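PDB 5TGF: beta-lactamase-related domain-containing protein from Bacteroides dorei DSM 17855, which is probably a serine hydrolase of the beta-lactamase family, its substrate unknown, and has been seen to bind calcium. Local coordinates for residues V33-D37 against S38-E42; F213-M216 against I217-G221. All blocks are in the same frame, centred on the assembly; numbering follows the deposited sequence.

Contact 1. Residues V33-D37 against S38-E42; sequences VVKND and SVLFE
V33 meets F41 and L40 a few residues before the turn of a tight beta hairpin. Its N donates to F41 O at 2.8 Å, while its carbonyl oxygen takes two amides of the returning strand: L40 N at 2.8 Å, lying in the carbonyl plane, and F41 N by a weak, longer bond. L40 and F41 thus both face V33, a classic beta bulge that shifts the register by one residue. On the side-chain side V33 and F41 come together only at their CB atoms, because the phenyl ring leads away toward F10.

V34 pairs with V39 without hydrogen bonds between them. Their CG2 methyls touch obliquely at 4.1 Å, and CA of V34 makes a CA-H...O contact with S38 O. K35 closes the pairing with two bonds to S38: its N donates to S38 O, and its O receives S38 N at 2.9 Å along a straight N-H (169°), though the donor stands above the carbonyl plane.

The K35 chain runs extended as far as CE, and L40 CD1 presses on its CB at 3.5 Å and also reaches CD. A bend at the last torsion (chi4 -65°) brings NZ to OD1 of N36. N36 and D37, both with positive phi, are the corners of the type I' turn, and the D37 carboxylate has its polar partner in H219. The contact therefore divides its work: backbone bonds fix the turn and bulge, while the aliphatic part of a lysine packs on leucine and its ammonium group is held at the turn.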
ATOM      1  N   VAL A  33      12.616   9.191  -9.153  1.00 17.11           N
ATOM      2  CA  VAL A  33      13.537   8.126  -8.714  1.00 17.35           C
ATOM      3  C   VAL A  33      14.679   8.762  -7.922  1.00 18.09           C
ATOM      4  O   VAL A  33      15.337   9.696  -8.417  1.00 20.71           O
ATOM      5  CB  VAL A  33      14.131   7.329  -9.905  1.00 17.76           C
ATOM      6  CG1 VAL A  33      15.090   6.256  -9.409  1.00 20.72           C
ATOM      7  CG2 VAL A  33      13.026   6.753 -10.788  1.00 18.09           C
ATOM      8  N   VAL A  34      14.897   8.279  -6.704  1.00 15.17           N
ATOM      9  CA  VAL A  34      15.883   8.832  -5.806  1.00 19.46           C
ATOM     10  C   VAL A  34      16.856   7.733  -5.420  1.00 21.27           C
ATOM     11  O   VAL A  34      16.429   6.620  -5.063  1.00 18.99           O
ATOM     12  CB  VAL A  34      15.225   9.383  -4.527  1.00 21.43           C
ATOM     13  CG1 VAL A  34      16.251  10.020  -3.591  1.00 24.50           C
ATOM     14  CG2 VAL A  34      14.160  10.412  -4.893  1.00 21.61           C
ATOM     15  N   LYS A  35      18.158   8.021  -5.537  1.00 20.62           N
ATOM     16  CA  LYS A  35      19.195   7.031  -5.164  1.00 24.31           C
ATOM     17  C   LYS A  35      20.150   7.659  -4.180  1.00 27.16           C
ATOM     18  O   LYS A  35      20.651   8.768  -4.415  1.00 29.46           O
ATOM     19  CB  LYS A  35      19.964   6.502  -6.367  1.00 25.52           C
ATOM     20  CG  LYS A  35      21.114   5.562  -5.983  1.00 29.39           C
ATOM     21  CD  LYS A  35      21.830   5.055  -7.224  1.00 31.62           C
ATOM     22  CE  LYS A  35      22.631   3.775  -6.984  1.00 37.80           C
ATOM     23  NZ  LYS A  35      23.748   3.986  -6.050  1.00 37.16           N
ATOM     24  N   ASN A  36      20.335   6.984  -3.047  1.00 27.56           N
ATOM     25  CA  ASN A  36      21.200   7.491  -1.987  1.00 33.18           C
ATOM     26  C   ASN A  36      20.894   8.983  -1.710  1.00 32.05           C
ATOM     27  O   ASN A  36      21.802   9.803  -1.624  1.00 29.05           O
ATOM     28  CB  ASN A  36      22.688   7.242  -2.350  1.00 32.62           C
ATOM     29  CG  ASN A  36      23.023   5.748  -2.493  1.00 35.02           C
ATOM     30  OD1 ASN A  36      23.663   5.342  -3.458  1.00 41.86           O
ATOM     31  ND2 ASN A  36      22.562   4.929  -1.555  1.00 30.66           N
ATOM     32  N   ASP A  37      19.596   9.305  -1.663  1.00 32.48           N
ATOM     33  CA  ASP A  37      19.064  10.661  -1.392  1.00 35.78           C
ATOM     34  C   ASP A  37      19.365  11.766  -2.423  1.00 34.49           C
ATOM     35  O   ASP A  37      19.188  12.938  -2.126  1.00 35.54           O
ATOM     36  CB  ASP A  37      19.483  11.107   0.006  1.00 41.38           C
ATOM     37  CG  ASP A  37      18.947  10.178   1.072  1.00 48.12           C
ATOM     38  OD1 ASP A  37      17.714   9.909   1.046  1.00 47.39           O
ATOM     39  OD2 ASP A  37      19.754   9.658   1.872  1.00 42.03           O
ATOM     40  N   SER A  38      19.739  11.392  -3.645  1.00 30.85           N
ATOM     41  CA  SER A  38      19.782  12.346  -4.757  1.00 32.62           C
ATOM     42  C   SER A  38      18.682  11.979  -5.742  1.00 26.08           C
ATOM     43  O   SER A  38      18.596  10.834  -6.170  1.00 24.27           O
ATOM     44  CB  SER A  38      21.130  12.278  -5.496  1.00 33.32           C
ATOM     45  OG  SER A  38      22.210  12.345  -4.598  1.00 39.24           O
ATOM     46  N   VAL A  39      17.980  12.977  -6.241  1.00 24.67           N
ATOM     47  CA  VAL A  39      16.993  12.742  -7.276  1.00 24.73           C
ATOM     48  C   VAL A  39      17.680  12.433  -8.610  1.00 26.13           C
ATOM     49  O   VAL A  39      18.288  13.309  -9.202  1.00 27.69           O
ATOM     50  CB  VAL A  39      16.045  13.945  -7.418  1.00 24.41           C
ATOM     51  CG1 VAL A  39      15.119  13.756  -8.602  1.00 26.03           C
ATOM     52  CG2 VAL A  39      15.241  14.127  -6.136  1.00 24.81           C
ATOM     53  N   LEU A  40      17.563  11.206  -9.104  1.00 21.05           N
ATOM     54  CA  LEU A  40      18.217  10.810 -10.368  1.00 21.72           C
ATOM     55  C   LEU A  40      17.382  11.082 -11.599  1.00 22.50           C
ATOM     56  O   LEU A  40      17.915  11.241 -12.683  1.00 19.98           O
ATOM     57  CB  LEU A  40      18.574   9.325 -10.357  1.00 23.19           C
ATOM     58  CG  LEU A  40      19.566   8.832  -9.308  1.00 26.73           C
ATOM     59  CD1 LEU A  40      20.093   7.479  -9.763  1.00 26.78           C
ATOM     60  CD2 LEU A  40      20.725   9.808  -9.081  1.00 25.08           C
ATOM     61  N   PHE A  41      16.067  11.034 -11.462  1.00 20.52           N
ATOM     62  CA  PHE A  41      15.176  11.179 -12.594  1.00 20.34           C
ATOM     63  C   PHE A  41      13.814  11.609 -12.089  1.00 20.81           C
ATOM     64  O   PHE A  41      13.278  11.016 -11.164  1.00 19.87           O
ATOM     65  CB  PHE A  41      15.079   9.864 -13.370  1.00 21.10           C
ATOM     66  CG  PHE A  41      14.284   9.973 -14.630  1.00 20.82           C
ATOM     67  CD1 PHE A  41      14.813  10.597 -15.758  1.00 20.61           C
ATOM     68  CD2 PHE A  41      13.008   9.457 -14.702  1.00 19.20           C
ATOM     69  CE1 PHE A  41      14.053  10.689 -16.923  1.00 23.20           C
ATOM     70  CE2 PHE A  41      12.257   9.555 -15.856  1.00 20.60           C
ATOM     71  CZ  PHE A  41      12.783  10.147 -16.974  1.00 20.52           C
ATOM     72  N   GLU A  42      13.276  12.669 -12.701  1.00 21.67           N
ATOM     73  CA  GLU A  42      11.980  13.225 -12.309  1.00 23.41           C
ATOM     74  C   GLU A  42      11.377  13.887 -13.527  1.00 22.18           C
ATOM     75  O   GLU A  42      12.016  14.731 -14.150  1.00 22.88           O
ATOM     76  CB  GLU A  42      12.151  14.241 -11.177  1.00 28.67           C
ATOM     77  CG  GLU A  42      10.879  14.603 -10.432  1.00 35.88           C
ATOM     78  CD  GLU A  42      11.150  15.449  -9.191  1.00 46.12           C
ATOM     79  OE1 GLU A  42      11.948  16.412  -9.268  1.00 48.41           O
ATOM     80  OE2 GLU A  42      10.589  15.132  -8.119  1.00 58.50           O
TER

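Contact 2. Residues F213-M216 against I217-G221; sequences FLKM and IYHNG
A Schellman motif ends helix 207-218 here, and M216 and G221 are the residues that close it. G221 N reaches back to M216 O at 2.9 Å, and inside that loop N220 N bonds to I217 O. N220 takes the positive phi of the C' position; G221 also has a positive phi (94°), a backbone shape that suits glycine. The selenium of the selenomethionine M216 lies 3.6 Å from G221 CA. Bends at chi2 and chi3 fold the M216 chain back, and its CE meets I217 CD1 at 4.0 Å.

Before the cap the helix keeps its regular i to i+4 bonds: I217 N to F213 O, Y218 N to L214 O at 2.7 Å, and H219 N to K215 O. H219 N also makes a weak bond to M216 O, so that carbonyl is shared with G221 as the chain leaves helical geometry.

One turn apart, F213 and I217 form a CH-pi contact. CG1 of I217 sits over one face of the phenyl ring, displaced toward its rim, and comes closest to CZ at 3.7 Å. Having CG1 beside its own backbone N (chi1 -67°) points that branch of I217 back along the helix to F213. W62 of helix 60-74 meets the same phenyl ring edge-to-face and also touches I217.

Also one turn apart, on another side of the helix, K215 CG approaches the H219 imidazole at its edge, in plane, 3.8 Å from CD2. CD2 of Y218 lies over the centre of one face of that imidazole, whose NE2 has D37, in the turn of the hairpin 28-46, as its polar partner.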
ATOM      1  N   PHE A 213       6.608  10.567   1.827  1.00 16.78           N
ATOM      2  CA  PHE A 213       6.305   9.353   2.566  1.00 15.22           C
ATOM      3  C   PHE A 213       7.379   8.265   2.390  1.00 15.03           C
ATOM      4  O   PHE A 213       7.837   7.695   3.373  1.00 15.80           O
ATOM      5  CB  PHE A 213       4.931   8.786   2.109  1.00 15.22           C
ATOM      6  CG  PHE A 213       4.606   7.452   2.713  1.00 14.68           C
ATOM      7  CD1 PHE A 213       4.246   7.347   4.040  1.00 15.00           C
ATOM      8  CD2 PHE A 213       4.763   6.277   1.975  1.00 16.16           C
ATOM      9  CE1 PHE A 213       3.999   6.111   4.621  1.00 14.27           C
ATOM     10  CE2 PHE A 213       4.515   5.024   2.547  1.00 15.44           C
ATOM     11  CZ  PHE A 213       4.133   4.940   3.880  1.00 14.48           C
ATOM     12  N   LEU A 214       7.737   7.978   1.139  1.00 15.25           N
ATOM     13  CA  LEU A 214       8.727   6.933   0.820  1.00 17.20           C
ATOM     14  C   LEU A 214      10.132   7.266   1.399  1.00 16.09           C
ATOM     15  O   LEU A 214      10.805   6.391   1.951  1.00 14.75           O
ATOM     16  CB  LEU A 214       8.816   6.727  -0.688  1.00 16.86           C
ATOM     17  CG  LEU A 214       7.675   5.933  -1.345  1.00 16.96           C
ATOM     18  CD1 LEU A 214       7.828   5.986  -2.852  1.00 15.87           C
ATOM     19  CD2 LEU A 214       7.610   4.508  -0.834  1.00 18.21           C
ATOM     20  N   LYS A 215      10.503   8.540   1.352  1.00 16.52           N
ATOM     21  CA  LYS A 215      11.758   8.997   1.966  1.00 18.78           C
ATOM     22  C   LYS A 215      11.782   8.653   3.455  1.00 19.55           C
ATOM     23  O   LYS A 215      12.775   8.111   3.966  1.00 20.55           O
ATOM     24  CB  LYS A 215      11.939  10.499   1.760  1.00 22.12           C
ATOM     25  CG  LYS A 215      13.279  11.052   2.259  1.00 28.02           C
ATOM     26  CD  LYS A 215      13.373  12.569   2.185  1.00 28.84           C
ATOM     27  CE  LYS A 215      14.748  13.031   2.698  1.00 34.28           C
ATOM     28  NZ  LYS A 215      14.880  14.511   2.690  1.00 36.60           N
HETATM   29  N   MSE A 216      10.698   8.965   4.156  1.00 17.87           N
HETATM   30  CA  MSE A 216      10.539   8.587   5.551  1.00 19.07           C
HETATM   31  C   MSE A 216      10.721   7.110   5.763  1.00 19.13           C
HETATM   32  O   MSE A 216      11.419   6.695   6.691  1.00 18.94           O
HETATM   33  CB  MSE A 216       9.189   9.085   6.079  1.00 21.37           C
HETATM   34  CG  MSE A 216       9.025   8.832   7.586  1.00 22.16           C
HETATM   35 SE   MSE A 216       8.131   7.111   7.953  0.73 21.82          SE
HETATM   36  CE  MSE A 216       6.366   7.477   7.147  1.00 18.47           C
ATOM     37  N   ILE A 217      10.040   6.276   4.968  1.00 16.99           N
ATOM     38  CA  ILE A 217      10.152   4.842   5.122  1.00 15.45           C
ATOM     39  C   ILE A 217      11.584   4.375   4.844  1.00 16.22           C
ATOM     40  O   ILE A 217      12.098   3.487   5.540  1.00 18.32           O
ATOM     41  CB  ILE A 217       9.148   4.102   4.168  1.00 16.22           C
ATOM     42  CG1 ILE A 217       7.711   4.391   4.606  1.00 15.09           C
ATOM     43  CG2 ILE A 217       9.352   2.613   4.184  1.00 16.39           C
ATOM     44  CD1 ILE A 217       7.301   3.801   5.942  1.00 15.05           C
ATOM     45  N   TYR A 218      12.180   4.922   3.796  1.00 16.36           N
ATOM     46  CA  TYR A 218      13.541   4.576   3.377  1.00 20.08           C
ATOM     47  C   TYR A 218      14.558   4.864   4.491  1.00 19.20           C
ATOM     48  O   TYR A 218      15.556   4.157   4.619  1.00 20.23           O
ATOM     49  CB  TYR A 218      13.938   5.339   2.107  1.00 20.42           C
ATOM     50  CG  TYR A 218      15.323   4.931   1.615  1.00 21.67           C
ATOM     51  CD1 TYR A 218      15.494   3.768   0.877  1.00 24.48           C
ATOM     52  CD2 TYR A 218      16.456   5.706   1.894  1.00 26.94           C
ATOM     53  CE1 TYR A 218      16.753   3.349   0.457  1.00 26.23           C
ATOM     54  CE2 TYR A 218      17.715   5.316   1.441  1.00 26.04           C
ATOM     55  CZ  TYR A 218      17.841   4.117   0.733  1.00 28.41           C
ATOM     56  OH  TYR A 218      19.046   3.683   0.244  1.00 33.84           O
ATOM     57  N   HIS A 219      14.319   5.903   5.268  1.00 17.31           N
ATOM     58  CA  HIS A 219      15.148   6.214   6.419  1.00 21.80           C
ATOM     59  C   HIS A 219      14.639   5.599   7.733  1.00 22.38           C
ATOM     60  O   HIS A 219      14.878   6.138   8.835  1.00 20.60           O
ATOM     61  CB  HIS A 219      15.314   7.722   6.517  1.00 22.62           C
ATOM     62  CG  HIS A 219      16.103   8.303   5.391  1.00 26.05           C
ATOM     63  ND1 HIS A 219      17.454   8.090   5.247  1.00 31.42           N
ATOM     64  CD2 HIS A 219      15.730   9.052   4.330  1.00 28.42           C
ATOM     65  CE1 HIS A 219      17.883   8.694   4.155  1.00 29.32           C
ATOM     66  NE2 HIS A 219      16.857   9.291   3.583  1.00 30.08           N
ATOM     67  N   ASN A 220      13.981   4.436   7.629  1.00 20.69           N
ATOM     68  CA  ASN A 220      13.606   3.659   8.806  0.53 22.46           C
ATOM     69  C   ASN A 220      12.764   4.491   9.777  1.00 22.02           C
ATOM     70  O   ASN A 220      12.872   4.340  10.995  1.00 20.48           O
ATOM     71  CB  ASN A 220      14.865   3.108   9.496  0.53 22.45           C
ATOM     72  CG  ASN A 220      14.640   1.751  10.137  0.53 26.30           C
ATOM     73  OD1 ASN A 220      13.844   0.940   9.664  0.53 26.78           O
ATOM     74  ND2 ASN A 220      15.374   1.480  11.198  0.53 30.58           N
ATOM     75  N   GLY A 221      11.931   5.370   9.221  1.00 21.79           N
ATOM     76  CA  GLY A 221      10.961   6.121  10.007  1.00 19.74           C
ATOM     77  C   GLY A 221      11.395   7.491  10.473  1.00 22.72           C
ATOM     78  O   GLY A 221      10.598   8.193  11.102  1.00 22.44           O
TER

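Contact 1 comes first along the chain, at the tip of the hairpin formed by strands 28-35 and 38-46 on one margin of the six-stranded antiparallel sheet; contact 2 is the C-terminal end of helix 207-218. Their centres are 14 Å apart, yet they meet directly through a probable hydrogen bond of 2.7 Å between D37 OD1 and H219 NE2. Y303, on strand 302-307 beside strand 28-35, touches V34 of contact 1 and both K215 and Y218 of contact 2, giving the two a common neighbour. The hairpin turn is thereby tied to the helix end, joining the sheet to the helical part of this beta-lactamase-like fold, away from the calcium-binding residues.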